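Local coordinates for effector protein Lem4 (lpg1101) (Legionella pneumophila subsp. pneumophila, PDB 6CGK), which acts as a membrane-associated protein tyrosine phosphatase of the haloacid dehalogenase superfamily, translocated into host cells, and may also bind small GTPases, at residues A[33-38]-A[65-70]; A[43-48]-A[55-60]; A[59-64]-A[102-107]; A[147-152]-A[196-201]; A[162-167]-A[176-181]. The protein carries 1 engineered substitution. One frame throughout, in Å; residues are numbered along the deposited sequence.

Contact 1: residues A[33-38]-A[65-70]; sequences GKEVIS and DNKIKI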
# COMPACT_ATOMS: atom_id res chain seq x y z
N GLY A 33 1.60 -12.81 -2.56
CA GLY A 33 1.79 -13.08 -1.15
C GLY A 33 1.92 -14.56 -0.80
O GLY A 33 2.61 -14.91 0.16
N LYS A 34 1.24 -15.44 -1.55
CA LYS A 34 1.31 -16.86 -1.24
C LYS A 34 2.74 -17.38 -1.30
O LYS A 34 3.10 -18.29 -0.56
CB LYS A 34 0.42 -17.67 -2.20
N GLU A 35 3.57 -16.81 -2.17
CA GLU A 35 4.92 -17.34 -2.29
C GLU A 35 5.92 -16.63 -1.41
O GLU A 35 7.12 -16.94 -1.49
CB GLU A 35 5.38 -17.34 -3.75
CG GLU A 35 5.25 -16.05 -4.51
CD GLU A 35 5.27 -16.32 -6.01
OE1 GLU A 35 4.23 -16.75 -6.55
OE2 GLU A 35 6.33 -16.12 -6.65
N VAL A 36 5.47 -15.75 -0.52
CA VAL A 36 6.37 -15.02 0.36
C VAL A 36 5.93 -15.11 1.82
O VAL A 36 6.76 -15.09 2.73
CB VAL A 36 6.47 -13.55 -0.10
CG1 VAL A 36 6.66 -12.63 1.08
CG2 VAL A 36 7.63 -13.41 -1.09
N ILE A 37 4.61 -15.19 2.06
CA ILE A 37 4.14 -15.08 3.44
C ILE A 37 4.82 -16.10 4.36
O ILE A 37 5.18 -15.78 5.50
CB ILE A 37 2.60 -15.19 3.50
CG1 ILE A 37 2.14 -14.94 4.93
CG2 ILE A 37 2.11 -16.55 3.03
CD1 ILE A 37 2.40 -13.50 5.35
N SER A 38 5.04 -17.32 3.88
CA SER A 38 5.67 -18.37 4.68
C SER A 38 7.15 -18.49 4.43
O SER A 38 7.75 -19.50 4.83
CB SER A 38 5.03 -19.73 4.40
OG SER A 38 3.71 -19.72 4.87
N ASP A 65 15.99 -13.28 -4.58
CA ASP A 65 15.36 -13.29 -5.89
C ASP A 65 14.71 -11.93 -6.15
O ASP A 65 14.06 -11.37 -5.28
CB ASP A 65 14.31 -14.41 -5.93
CG ASP A 65 13.74 -14.66 -7.31
OD1 ASP A 65 13.34 -13.70 -8.00
OD2 ASP A 65 13.68 -15.85 -7.70
N ASN A 66 14.92 -11.38 -7.35
CA ASN A 66 14.40 -10.04 -7.58
C ASN A 66 12.88 -9.98 -7.49
O ASN A 66 12.33 -8.90 -7.30
CB ASN A 66 14.87 -9.50 -8.93
CG ASN A 66 16.36 -9.15 -8.93
OD1 ASN A 66 16.88 -8.56 -7.97
ND2 ASN A 66 17.06 -9.52 -10.00
N LYS A 67 12.18 -11.12 -7.59
CA LYS A 67 10.72 -11.07 -7.56
C LYS A 67 10.21 -10.60 -6.21
O LYS A 67 9.12 -10.02 -6.13
CB LYS A 67 10.12 -12.45 -7.87
CG LYS A 67 10.13 -13.41 -6.67
CD LYS A 67 9.49 -14.79 -6.97
CE LYS A 67 9.49 -15.69 -5.71
NZ LYS A 67 8.84 -17.03 -5.86
N ILE A 68 10.95 -10.86 -5.13
CA ILE A 68 10.40 -10.48 -3.83
C ILE A 68 10.60 -9.01 -3.52
O ILE A 68 9.99 -8.50 -2.57
CB ILE A 68 10.99 -11.30 -2.67
CG1 ILE A 68 12.42 -10.86 -2.36
CG2 ILE A 68 10.91 -12.78 -2.98
CD1 ILE A 68 12.76 -10.98 -0.90
N LYS A 69 11.43 -8.30 -4.29
CA LYS A 69 11.71 -6.90 -3.93
C LYS A 69 10.59 -5.95 -4.37
O LYS A 69 9.83 -6.22 -5.30
CB LYS A 69 13.02 -6.46 -4.56
CG LYS A 69 14.20 -7.37 -4.18
CD LYS A 69 15.50 -6.98 -4.89
CE LYS A 69 16.67 -7.87 -4.45
NZ LYS A 69 17.95 -7.33 -5.03
N ILE A 70 10.54 -4.80 -3.70
CA ILE A 70 9.76 -3.67 -4.20
C ILE A 70 10.25 -3.34 -5.61
O ILE A 70 11.47 -3.33 -5.87
CB ILE A 70 9.89 -2.48 -3.24
CG1 ILE A 70 9.31 -2.87 -1.88
CG2 ILE A 70 9.19 -1.26 -3.79
CD1 ILE A 70 9.19 -1.77 -0.89

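Contact 2: residues A[43-48]-A[55-60]; sequences EALSTK and MRYKNE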
# COMPACT_ATOMS: atom_id res chain seq x y z
N GLU A 43 9.07 -14.64 7.62
CA GLU A 43 8.87 -15.06 9.00
C GLU A 43 9.91 -14.42 9.92
O GLU A 43 9.59 -14.00 11.04
CB GLU A 43 8.92 -16.58 9.07
CG GLU A 43 9.01 -17.08 10.46
CD GLU A 43 7.67 -17.05 11.17
OE1 GLU A 43 7.70 -17.15 12.42
OE2 GLU A 43 6.60 -16.92 10.51
N ALA A 44 11.18 -14.36 9.49
CA ALA A 44 12.21 -13.77 10.34
C ALA A 44 11.94 -12.29 10.60
O ALA A 44 12.08 -11.80 11.73
CB ALA A 44 13.58 -13.93 9.67
N LEU A 45 11.54 -11.55 9.57
CA LEU A 45 11.31 -10.10 9.76
C LEU A 45 10.04 -9.82 10.57
O LEU A 45 9.91 -8.73 11.15
CB LEU A 45 11.23 -9.38 8.42
CG LEU A 45 12.62 -9.03 7.85
CD1 LEU A 45 12.61 -8.75 6.35
CD2 LEU A 45 13.21 -7.84 8.61
N SER A 46 9.13 -10.78 10.65
CA SER A 46 7.81 -10.48 11.22
C SER A 46 7.91 -9.92 12.64
O SER A 46 7.09 -9.09 13.05
CB SER A 46 6.95 -11.76 11.22
OG SER A 46 7.46 -12.78 12.08
N THR A 47 8.88 -10.39 13.42
CA THR A 47 9.00 -10.00 14.81
C THR A 47 10.01 -8.87 15.03
O THR A 47 10.35 -8.57 16.18
CB THR A 47 9.38 -11.21 15.66
OG1 THR A 47 10.55 -11.83 15.13
CG2 THR A 47 8.28 -12.24 15.62
N LYS A 48 10.52 -8.27 13.96
CA LYS A 48 11.58 -7.26 14.08
C LYS A 48 10.93 -5.88 14.17
O LYS A 48 10.61 -5.23 13.16
CB LYS A 48 12.55 -7.36 12.91
CG LYS A 48 13.29 -8.76 12.82
CD LYS A 48 13.89 -9.17 14.16
CE LYS A 48 14.62 -10.53 14.06
NZ LYS A 48 13.65 -11.68 14.26
N MET A 55 16.98 -3.58 9.82
CA MET A 55 18.01 -3.24 8.85
C MET A 55 19.08 -4.31 8.75
O MET A 55 19.84 -4.35 7.77
CB MET A 55 18.64 -1.89 9.20
CG MET A 55 17.68 -0.70 8.88
SD MET A 55 17.29 -0.64 7.11
CE MET A 55 18.87 -1.15 6.50
N ARG A 56 19.20 -5.16 9.77
CA ARG A 56 20.18 -6.23 9.68
C ARG A 56 19.87 -7.21 8.55
O ARG A 56 20.77 -7.94 8.10
CB ARG A 56 20.22 -6.97 11.01
CG ARG A 56 20.82 -6.13 12.08
CD ARG A 56 21.11 -6.93 13.33
NE ARG A 56 21.61 -6.01 14.34
CZ ARG A 56 20.90 -5.61 15.39
NH1 ARG A 56 19.69 -6.10 15.57
NH2 ARG A 56 21.41 -4.77 16.26
N TYR A 57 18.60 -7.27 8.12
CA TYR A 57 18.15 -8.11 7.01
C TYR A 57 18.37 -7.50 5.63
O TYR A 57 18.09 -8.17 4.63
CB TYR A 57 16.67 -8.46 7.22
CG TYR A 57 16.56 -9.50 8.31
CD1 TYR A 57 16.60 -9.12 9.66
CD2 TYR A 57 16.55 -10.86 8.01
CE1 TYR A 57 16.55 -10.09 10.68
CE2 TYR A 57 16.49 -11.84 9.02
CZ TYR A 57 16.51 -11.44 10.35
OH TYR A 57 16.49 -12.39 11.35
N LYS A 58 18.89 -6.27 5.53
CA LYS A 58 18.97 -5.66 4.21
C LYS A 58 19.86 -6.46 3.26
O LYS A 58 19.54 -6.61 2.08
CB LYS A 58 19.49 -4.23 4.29
CG LYS A 58 19.35 -3.51 2.93
CD LYS A 58 19.76 -2.03 3.01
CE LYS A 58 19.75 -1.35 1.63
NZ LYS A 58 20.60 -1.98 0.60
N ASN A 59 20.99 -6.98 3.76
CA ASN A 59 21.89 -7.73 2.90
C ASN A 59 21.22 -8.99 2.37
O ASN A 59 21.30 -9.29 1.17
CB ASN A 59 23.17 -8.09 3.66
CG ASN A 59 24.10 -8.99 2.85
OD1 ASN A 59 24.13 -8.93 1.62
ND2 ASN A 59 24.87 -9.80 3.55
N GLU A 60 20.50 -9.72 3.24
CA GLU A 60 19.78 -10.89 2.75
C GLU A 60 18.70 -10.49 1.74
O GLU A 60 18.52 -11.16 0.71
CB GLU A 60 19.18 -11.67 3.91
CG GLU A 60 18.31 -12.87 3.44
CD GLU A 60 17.76 -13.69 4.58
OE1 GLU A 60 18.15 -13.43 5.74
OE2 GLU A 60 16.91 -14.60 4.34
O HOH W 1 15.47 -13.66 13.59

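Contact 3: residues A[59-64]-A[102-107]; sequences NEYDAS and KALLEF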
# COMPACT_ATOMS: atom_id res chain seq x y z
N ASN A 59 20.99 -6.98 3.76
CA ASN A 59 21.89 -7.73 2.90
C ASN A 59 21.22 -8.99 2.37
O ASN A 59 21.30 -9.29 1.17
CB ASN A 59 23.17 -8.09 3.66
CG ASN A 59 24.10 -8.99 2.85
OD1 ASN A 59 24.13 -8.93 1.62
ND2 ASN A 59 24.87 -9.80 3.55
N GLU A 60 20.50 -9.72 3.24
CA GLU A 60 19.78 -10.89 2.75
C GLU A 60 18.70 -10.49 1.74
O GLU A 60 18.52 -11.16 0.71
CB GLU A 60 19.18 -11.67 3.91
CG GLU A 60 18.31 -12.87 3.44
CD GLU A 60 17.76 -13.69 4.58
OE1 GLU A 60 18.15 -13.43 5.74
OE2 GLU A 60 16.91 -14.60 4.34
N TYR A 61 17.98 -9.38 1.99
CA TYR A 61 17.03 -8.89 1.00
C TYR A 61 17.71 -8.59 -0.33
O TYR A 61 17.26 -9.04 -1.39
CB TYR A 61 16.37 -7.64 1.55
CG TYR A 61 15.47 -6.88 0.61
CD1 TYR A 61 14.17 -7.28 0.38
CD2 TYR A 61 15.94 -5.72 -0.03
CE1 TYR A 61 13.32 -6.53 -0.46
CE2 TYR A 61 15.09 -4.98 -0.86
CZ TYR A 61 13.80 -5.40 -1.09
OH TYR A 61 13.00 -4.60 -1.91
N ASP A 62 18.81 -7.84 -0.29
CA ASP A 62 19.45 -7.46 -1.55
C ASP A 62 19.93 -8.68 -2.34
O ASP A 62 19.96 -8.63 -3.57
CB ASP A 62 20.59 -6.51 -1.27
CG ASP A 62 20.10 -5.12 -0.89
OD1 ASP A 62 18.94 -4.77 -1.22
OD2 ASP A 62 20.87 -4.42 -0.23
N ALA A 63 20.32 -9.77 -1.65
CA ALA A 63 20.78 -11.00 -2.30
C ALA A 63 19.62 -11.91 -2.72
O ALA A 63 19.88 -12.97 -3.30
CB ALA A 63 21.72 -11.78 -1.38
N SER A 64 18.38 -11.49 -2.47
CA SER A 64 17.21 -12.32 -2.73
C SER A 64 16.83 -12.31 -4.21
O SER A 64 17.26 -11.46 -4.99
CB SER A 64 16.06 -11.82 -1.85
OG SER A 64 16.35 -12.11 -0.49
N LYS A 102 7.30 -2.74 6.68
CA LYS A 102 8.18 -1.63 7.06
C LYS A 102 9.62 -1.90 6.66
O LYS A 102 10.34 -0.99 6.22
CB LYS A 102 8.11 -1.35 8.57
CG LYS A 102 6.76 -0.78 9.02
CD LYS A 102 6.77 -0.49 10.52
CE LYS A 102 5.52 0.23 10.97
NZ LYS A 102 5.57 0.38 12.46
N ALA A 103 10.09 -3.14 6.86
CA ALA A 103 11.46 -3.46 6.51
C ALA A 103 11.72 -3.21 5.03
O ALA A 103 12.75 -2.63 4.66
CB ALA A 103 11.76 -4.94 6.87
N LEU A 104 10.84 -3.70 4.16
CA LEU A 104 11.11 -3.54 2.73
C LEU A 104 11.07 -2.06 2.33
O LEU A 104 11.92 -1.60 1.56
CB LEU A 104 10.10 -4.33 1.89
CG LEU A 104 10.67 -5.74 1.58
CD1 LEU A 104 10.99 -6.50 2.85
CD2 LEU A 104 9.70 -6.53 0.71
N LEU A 105 10.09 -1.31 2.83
CA LEU A 105 10.11 0.14 2.60
C LEU A 105 11.43 0.75 3.06
O LEU A 105 12.04 1.57 2.35
CB LEU A 105 8.93 0.77 3.33
CG LEU A 105 7.56 0.32 2.79
CD1 LEU A 105 6.41 0.77 3.73
CD2 LEU A 105 7.33 0.84 1.36
N GLU A 106 11.89 0.40 4.26
CA GLU A 106 13.16 0.94 4.76
C GLU A 106 14.35 0.54 3.90
O GLU A 106 15.26 1.34 3.66
CB GLU A 106 13.36 0.53 6.21
CG GLU A 106 12.40 1.27 7.14
CD GLU A 106 12.13 0.57 8.44
OE1 GLU A 106 12.70 -0.53 8.68
OE2 GLU A 106 11.32 1.13 9.22
N PHE A 107 14.40 -0.73 3.47
CA PHE A 107 15.48 -1.19 2.61
C PHE A 107 15.57 -0.37 1.34
O PHE A 107 16.65 -0.25 0.76
CB PHE A 107 15.27 -2.66 2.20
CG PHE A 107 15.28 -3.66 3.34
CD1 PHE A 107 15.94 -3.41 4.54
CD2 PHE A 107 14.61 -4.87 3.19
CE1 PHE A 107 15.95 -4.39 5.57
CE2 PHE A 107 14.63 -5.86 4.20
CZ PHE A 107 15.28 -5.60 5.40
O HOH W 2 17.97 -2.34 -1.26

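Contact 4: residues A[147-152]-A[196-201]; sequences PGFRLI and LTNCDI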
# COMPACT_ATOMS: atom_id res chain seq x y z
N PRO A 147 -15.38 12.16 0.76
CA PRO A 147 -15.42 11.67 -0.62
C PRO A 147 -14.42 12.40 -1.49
O PRO A 147 -14.10 13.56 -1.27
CB PRO A 147 -16.86 11.98 -1.07
CG PRO A 147 -17.40 12.86 -0.06
CD PRO A 147 -16.67 12.68 1.21
N GLY A 148 -13.99 11.72 -2.54
CA GLY A 148 -13.02 12.28 -3.47
C GLY A 148 -12.41 11.17 -4.30
O GLY A 148 -13.06 10.17 -4.59
N PHE A 149 -11.15 11.34 -4.65
CA PHE A 149 -10.50 10.41 -5.55
C PHE A 149 -10.05 9.16 -4.82
O PHE A 149 -9.57 9.23 -3.69
CB PHE A 149 -9.30 11.09 -6.22
CG PHE A 149 -8.51 10.19 -7.11
CD1 PHE A 149 -9.02 9.78 -8.34
CD2 PHE A 149 -7.26 9.76 -6.74
CE1 PHE A 149 -8.27 8.95 -9.18
CE2 PHE A 149 -6.50 8.92 -7.57
CZ PHE A 149 -7.01 8.52 -8.79
N ARG A 150 -10.23 8.01 -5.46
CA ARG A 150 -9.79 6.73 -4.90
C ARG A 150 -9.05 5.94 -5.97
O ARG A 150 -9.57 5.71 -7.07
CB ARG A 150 -10.96 5.87 -4.37
CG ARG A 150 -11.71 6.46 -3.17
CD ARG A 150 -10.80 6.60 -1.94
NE ARG A 150 -11.55 7.13 -0.78
CZ ARG A 150 -11.77 8.43 -0.56
NH1 ARG A 150 -11.31 9.35 -1.40
NH2 ARG A 150 -12.45 8.81 0.52
N LEU A 151 -7.83 5.52 -5.64
CA LEU A 151 -7.04 4.62 -6.47
C LEU A 151 -6.85 3.33 -5.69
O LEU A 151 -6.51 3.37 -4.50
CB LEU A 151 -5.69 5.25 -6.84
CG LEU A 151 -4.68 4.34 -7.56
CD1 LEU A 151 -5.24 3.84 -8.89
CD2 LEU A 151 -3.36 5.07 -7.77
N ILE A 152 -7.12 2.19 -6.33
CA ILE A 152 -6.97 0.87 -5.71
C ILE A 152 -6.16 0.01 -6.66
O ILE A 152 -6.56 -0.15 -7.83
CB ILE A 152 -8.32 0.19 -5.45
CG1 ILE A 152 -9.18 1.00 -4.50
CG2 ILE A 152 -8.10 -1.27 -4.98
CD1 ILE A 152 -10.59 0.39 -4.34
N LEU A 196 -2.78 13.09 -10.48
CA LEU A 196 -2.66 14.52 -10.77
C LEU A 196 -3.84 15.01 -11.60
O LEU A 196 -4.29 16.16 -11.44
CB LEU A 196 -1.35 14.80 -11.51
CG LEU A 196 -0.05 14.59 -10.75
CD1 LEU A 196 1.11 15.14 -11.57
CD2 LEU A 196 -0.09 15.26 -9.39
N THR A 197 -4.33 14.18 -12.52
CA THR A 197 -5.47 14.56 -13.36
C THR A 197 -6.77 14.68 -12.56
O THR A 197 -7.66 15.43 -12.96
CB THR A 197 -5.67 13.55 -14.49
OG1 THR A 197 -4.48 13.46 -15.28
CG2 THR A 197 -6.82 13.97 -15.37
N ASN A 198 -6.90 13.97 -11.44
CA ASN A 198 -8.14 13.94 -10.69
C ASN A 198 -8.08 14.64 -9.34
O ASN A 198 -9.08 14.68 -8.64
CB ASN A 198 -8.59 12.49 -10.48
CG ASN A 198 -8.98 11.80 -11.77
OD1 ASN A 198 -10.12 11.90 -12.21
ND2 ASN A 198 -8.04 11.10 -12.37
N CYS A 199 -6.93 15.19 -8.95
CA CYS A 199 -6.77 15.83 -7.63
C CYS A 199 -6.22 17.23 -7.87
O CYS A 199 -5.00 17.44 -7.93
CB CYS A 199 -5.85 15.02 -6.71
SG CYS A 199 -6.40 13.32 -6.35
N ASP A 200 -7.13 18.20 -7.96
CA ASP A 200 -6.75 19.56 -8.33
C ASP A 200 -5.71 20.13 -7.36
O ASP A 200 -4.70 20.71 -7.78
CB ASP A 200 -7.99 20.45 -8.37
N ILE A 201 -5.95 20.00 -6.06
CA ILE A 201 -5.04 20.63 -5.10
C ILE A 201 -3.71 19.88 -5.08
O ILE A 201 -2.66 20.49 -4.84
CB ILE A 201 -5.66 20.69 -3.70
CG1 ILE A 201 -7.10 21.20 -3.78
CG2 ILE A 201 -4.80 21.59 -2.80
CD1 ILE A 201 -7.23 22.58 -4.39

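Contact 5: residues A[162-167]-A[176-181]; sequences EMCNGL and VKFHNE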
# COMPACT_ATOMS: atom_id res chain seq x y z
N GLU A 162 -12.71 -6.84 -3.31
CA GLU A 162 -13.03 -6.67 -1.89
C GLU A 162 -12.81 -5.24 -1.44
O GLU A 162 -13.63 -4.69 -0.70
CB GLU A 162 -12.19 -7.62 -1.04
CG GLU A 162 -12.65 -9.06 -1.09
CD GLU A 162 -14.09 -9.20 -0.62
OE1 GLU A 162 -15.01 -8.86 -1.41
OE2 GLU A 162 -14.30 -9.61 0.54
N MET A 163 -11.70 -4.62 -1.85
CA MET A 163 -11.49 -3.21 -1.50
C MET A 163 -12.46 -2.30 -2.23
O MET A 163 -13.03 -1.38 -1.63
CB MET A 163 -10.03 -2.81 -1.76
CG MET A 163 -9.01 -3.49 -0.83
SD MET A 163 -7.35 -2.84 -0.95
CE MET A 163 -6.81 -3.57 -2.49
N CYS A 164 -12.70 -2.56 -3.53
CA CYS A 164 -13.75 -1.83 -4.25
C CYS A 164 -15.11 -1.98 -3.57
O CYS A 164 -15.86 -1.00 -3.45
CB CYS A 164 -13.86 -2.33 -5.69
SG CYS A 164 -12.48 -1.98 -6.73
N ASN A 165 -15.48 -3.21 -3.17
CA ASN A 165 -16.77 -3.39 -2.52
C ASN A 165 -16.87 -2.58 -1.24
O ASN A 165 -17.94 -2.09 -0.90
CB ASN A 165 -17.01 -4.87 -2.24
CG ASN A 165 -17.32 -5.66 -3.48
OD1 ASN A 165 -17.25 -5.15 -4.60
ND2 ASN A 165 -17.65 -6.93 -3.30
N GLY A 166 -15.77 -2.43 -0.51
CA GLY A 166 -15.78 -1.58 0.68
C GLY A 166 -16.09 -0.12 0.38
O GLY A 166 -16.83 0.52 1.13
N LEU A 167 -15.51 0.44 -0.69
CA LEU A 167 -15.89 1.80 -1.10
C LEU A 167 -17.36 1.88 -1.46
O LEU A 167 -18.04 2.87 -1.14
CB LEU A 167 -15.08 2.26 -2.31
CG LEU A 167 -13.60 2.50 -2.15
CD1 LEU A 167 -13.05 2.98 -3.49
CD2 LEU A 167 -13.34 3.51 -1.05
N VAL A 176 -13.44 6.32 -8.68
CA VAL A 176 -12.48 5.27 -8.36
C VAL A 176 -11.72 4.89 -9.62
O VAL A 176 -12.31 4.75 -10.70
CB VAL A 176 -13.18 4.03 -7.77
CG1 VAL A 176 -12.16 3.01 -7.34
CG2 VAL A 176 -14.05 4.44 -6.60
N LYS A 177 -10.42 4.69 -9.48
CA LYS A 177 -9.61 4.04 -10.51
C LYS A 177 -9.12 2.74 -9.90
O LYS A 177 -8.49 2.74 -8.85
CB LYS A 177 -8.43 4.92 -10.94
CG LYS A 177 -8.84 6.12 -11.77
CD LYS A 177 -9.09 5.75 -13.23
CE LYS A 177 -9.45 6.98 -14.05
NZ LYS A 177 -9.23 6.76 -15.52
N PHE A 178 -9.44 1.63 -10.55
CA PHE A 178 -9.11 0.31 -10.03
C PHE A 178 -8.20 -0.38 -11.03
O PHE A 178 -8.55 -0.50 -12.21
CB PHE A 178 -10.37 -0.52 -9.78
CG PHE A 178 -10.09 -1.94 -9.43
CD1 PHE A 178 -9.08 -2.27 -8.53
CD2 PHE A 178 -10.84 -2.96 -9.99
CE1 PHE A 178 -8.82 -3.60 -8.20
CE2 PHE A 178 -10.59 -4.29 -9.66
CZ PHE A 178 -9.58 -4.61 -8.77
N HIS A 179 -7.03 -0.81 -10.57
CA HIS A 179 -6.05 -1.48 -11.41
C HIS A 179 -5.73 -2.84 -10.82
O HIS A 179 -5.26 -2.94 -9.68
CB HIS A 179 -4.81 -0.62 -11.58
CG HIS A 179 -5.11 0.72 -12.16
ND1 HIS A 179 -5.47 0.89 -13.49
CD2 HIS A 179 -5.18 1.95 -11.60
CE1 HIS A 179 -5.72 2.16 -13.71
NE2 HIS A 179 -5.55 2.83 -12.59
N ASN A 180 -6.01 -3.88 -11.59
CA ASN A 180 -5.67 -5.25 -11.24
C ASN A 180 -4.75 -5.73 -12.35
O ASN A 180 -5.15 -5.80 -13.51
CB ASN A 180 -6.93 -6.11 -11.13
CG ASN A 180 -6.63 -7.56 -10.92
OD1 ASN A 180 -7.17 -8.42 -11.62
ND2 ASN A 180 -5.75 -7.86 -9.96
N GLU A 181 -3.49 -5.99 -12.00
CA GLU A 181 -2.49 -6.43 -12.96
C GLU A 181 -1.67 -7.54 -12.34
O GLU A 181 -1.63 -7.70 -11.11
CB GLU A 181 -1.59 -5.26 -13.41
CG GLU A 181 -2.33 -4.08 -14.03
CD GLU A 181 -2.77 -4.34 -15.46
OE1 GLU A 181 -2.41 -5.39 -16.02
OE2 GLU A 181 -3.50 -3.49 -16.02

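Contact 1: residues A[33-38]-A[65-70]
Lys67 reaches across to Glu35 at the surface and forms a salt bridge with it. The Lys67 chain is fully stretched beyond CG, so its ammonium group spans the gap between the two loops. Lys67 NZ lies 2.8 Å from Glu35 OE2. It comes from above the carboxylate plane, 38° out of it. The two chains run at a slant to each other, and Lys67 CE also rests 3.3 Å from Glu35 OE2.

Beside the ion pair, on the more buried side, is an apolar touch. In one of two conformers of Val36, its CG2 meets Ile68 CG2 at 3.8 Å, the two side chains crossing at about a right angle. Val36 is buried and its side chain lies about 4 Å from that of the magnesium ligand Asp25. The 3-10 turn that carries Lys67 opens with an Asx turn, in which Lys67 N donates to Asp65 OD1 at 2.9 Å.

The contact joins the loop after strand 19-23 to the loop before helix 72-82. Val36 and Ile68 both rest on Tyr100 of helix 98-107. On helix 40-46, Val36 touches Cys42 and Ile68 touches Leu41.

Contact 2: residues A[43-48]-A[55-60]
Tyr57 CG stands anti to its carbonyl carbon (chi1 -75°), and this sends the ring across to Leu45, Ala44 and Lys48. The Lys48 chain is bent at chi2 (-49°) and chi4 (-86°), which brings its end back over the last turn of the preceding helix 40-46 and beside the ring. Leu45 CG lies over one face of the ring. Leu45 CD2 is 3.8 Å from Tyr57 CG, and the two side chains lie alongside each other, pointing opposite ways. Ala44 CB approaches obliquely, 3.6 Å from Tyr57 CE2.

At the hydroxyl end, Lys48 CE packs 3.8 Å from Tyr57 OH. A water links the two polar ends, 2.8 Å from Lys48 NZ and 2.8 Å from Tyr57 OH. Lys48 NZ also donates to Ala44 O at 3.0 Å, which ties the lysine to the helix end.

Tyr57 precedes helix 58-62 and packs against helix 40-46, where it also touches Leu41. Helix 98-107 adjoins both partners: Phe107 meets Tyr57, while Tyr100 and Ala103 meet Leu45.

Contact 3: residues A[59-64]-A[102-107]
Tyr61 reaches from helix 58-62 to Phe107 and Leu104 of helix 98-107. Its CB starts the contact, 3.6 Å from Phe107 CE2. CG is anti to the backbone N (chi1 173°), which extends the ring toward the other helix. Tyr61 CG then lies 3.4 Å from Phe107 CD2, which sits over one face of the tyrosine ring, offset toward its rim. The centroids are 4.9 Å apart and the planes meet at 40°, so the pair is oblique. Along one side of the ring, Tyr61 CD2 and CE2 are each 3.8 Å from Phe107 CB. On the other side, Tyr61 CE1 packs 3.4 Å from Leu104 CG. Tyr61 CZ is the last carbon to touch this leucine. At the tip, Tyr61 OH finds its partners beyond the two segments: it is hydrogen-bonded with Glu108 OE2 and with the backbone N of Ile70.

A water also spans the helices and donates to both Asp62 OD1, at 2.6 Å, and Phe107 O.

The chemistry is therefore split. The ring carbons are buried against apolar groups, and no direct hydrogen bond joins the two segments. The buried hydroxyl is satisfied by outside partners, which probably help to fix how far the tyrosine reaches.

Contact 4: residues A[147-152]-A[196-201]
Phe149 packs against Asn198 and Cys199, which both approach from the same side of its ring, at the junction of helices 188-198 and 200-206. Asn198 CB packs 3.5 Å from Phe149 CD1, in an oblique approach to the ring. The Asn198 amide plane lies only 9° from the ring plane, although the two side chains cross at about a right angle. Cys199 SG meets the base of the phenylalanine, 3.7 Å from Phe149 CB. It also makes a Cys sulfur-aromatic contact: SG is 4.5 Å from the ring centroid and 47° off the ring normal, again an oblique approach.

Phe149 CG is anti to its backbone N (chi1 177°), which swings the ring toward the helix junction. Phe149 leads into strand 150-154 of the five-stranded parallel sheet, the Rossmann-like core of the haloacid dehalogenase domain. The contact therefore packs the approach to this strand, next to the edge strand 176-180, against the C-terminal helices.

Outside this first shell, backbone bonds with Ile19 hold Phe149 beside the neighbouring strand, and Asn18 OD1 accepts from Phe149 N. The carbonyl of Phe149 takes a bond from Arg150 NH1 at 2.9 Å. That nitrogen comes from above the carbonyl plane, and Phe149 O lies in the guanidinium plane. The guanidinium is itself held by Glu140 and by the carbonyls of Lys17 and Leu146. On the helix side, Asn198 ND2 donates to Glu194 O one turn back, which fixes the amide near the ring.

Contact 5: residues A[162-167]-A[176-181]
Cys164 and Phe178 mark the closest backbone approach, with their CA atoms 7.7 Å apart. Residues 162-167 are helical and lie against the extended strand 176-180. Both belong to the beta-alpha-beta unit formed by strand 150-154, helix 157-169 and strand 176-180, part of the Rossmann-like core of the haloacid dehalogenase fold. The helix is continuous here, with Gly166 N bonded to Glu162 O and Leu167 N to Met163 O. The strand is at one outer end of the sheet within this chain. Its backbone pairs with strand 150-154, where His179 bonds with Ile152 and Asp154.

No hydrogen bond joins the two segments, and the contact is packing alone. On the strand, Val176 and Phe178 both point their CB atoms toward the helix. Their partners Leu167 and Cys164 are one helical turn apart. Leu167 and Val176 meet at their methyl ends, with Leu167 CD1 3.6 Å from Val176 CG2. Leu167 also rests on Ile152 of the neighbouring strand.

Phe178 lies nearer the active site, its side chain about 5 Å from that of Asp154, a magnesium-binding residue in another structure of this protein. Phe178 CG is anti to its backbone N (chi1 172°), which carries the ring toward the helix, and chi2 of 44° turns a face to the cysteine. Cys164 SG is 3.8 Å from the Phe178 ring centroid and 18° off the normal, displaced toward Phe178 CG at 3.6 Å.

The five contacts form two groups. Contacts 1 and 2 lie in the largely helical insert between strands 19-23 and 89-93, with contact 2 nested inside the loop closed by contact 1. Contact 3 joins that insert to helix 98-107. Contacts 2 and 3 share helix 58-62, with centres about 7 Å apart. Contact 3 touches contact 1 through Tyr61 and Ile70. Contacts 4 and 5 follow, contact 5 nested inside contact 4. They meet at neighbouring strands 150-154 and 176-180, with centres about 14 Å apart. Contacts 1 and 4 lie on opposite sides of the chain's centre, their centres about 30 Å apart. The first group thus builds the insert, the second packs one edge of the sheet, and the magnesium site lies between contacts 1 and 5.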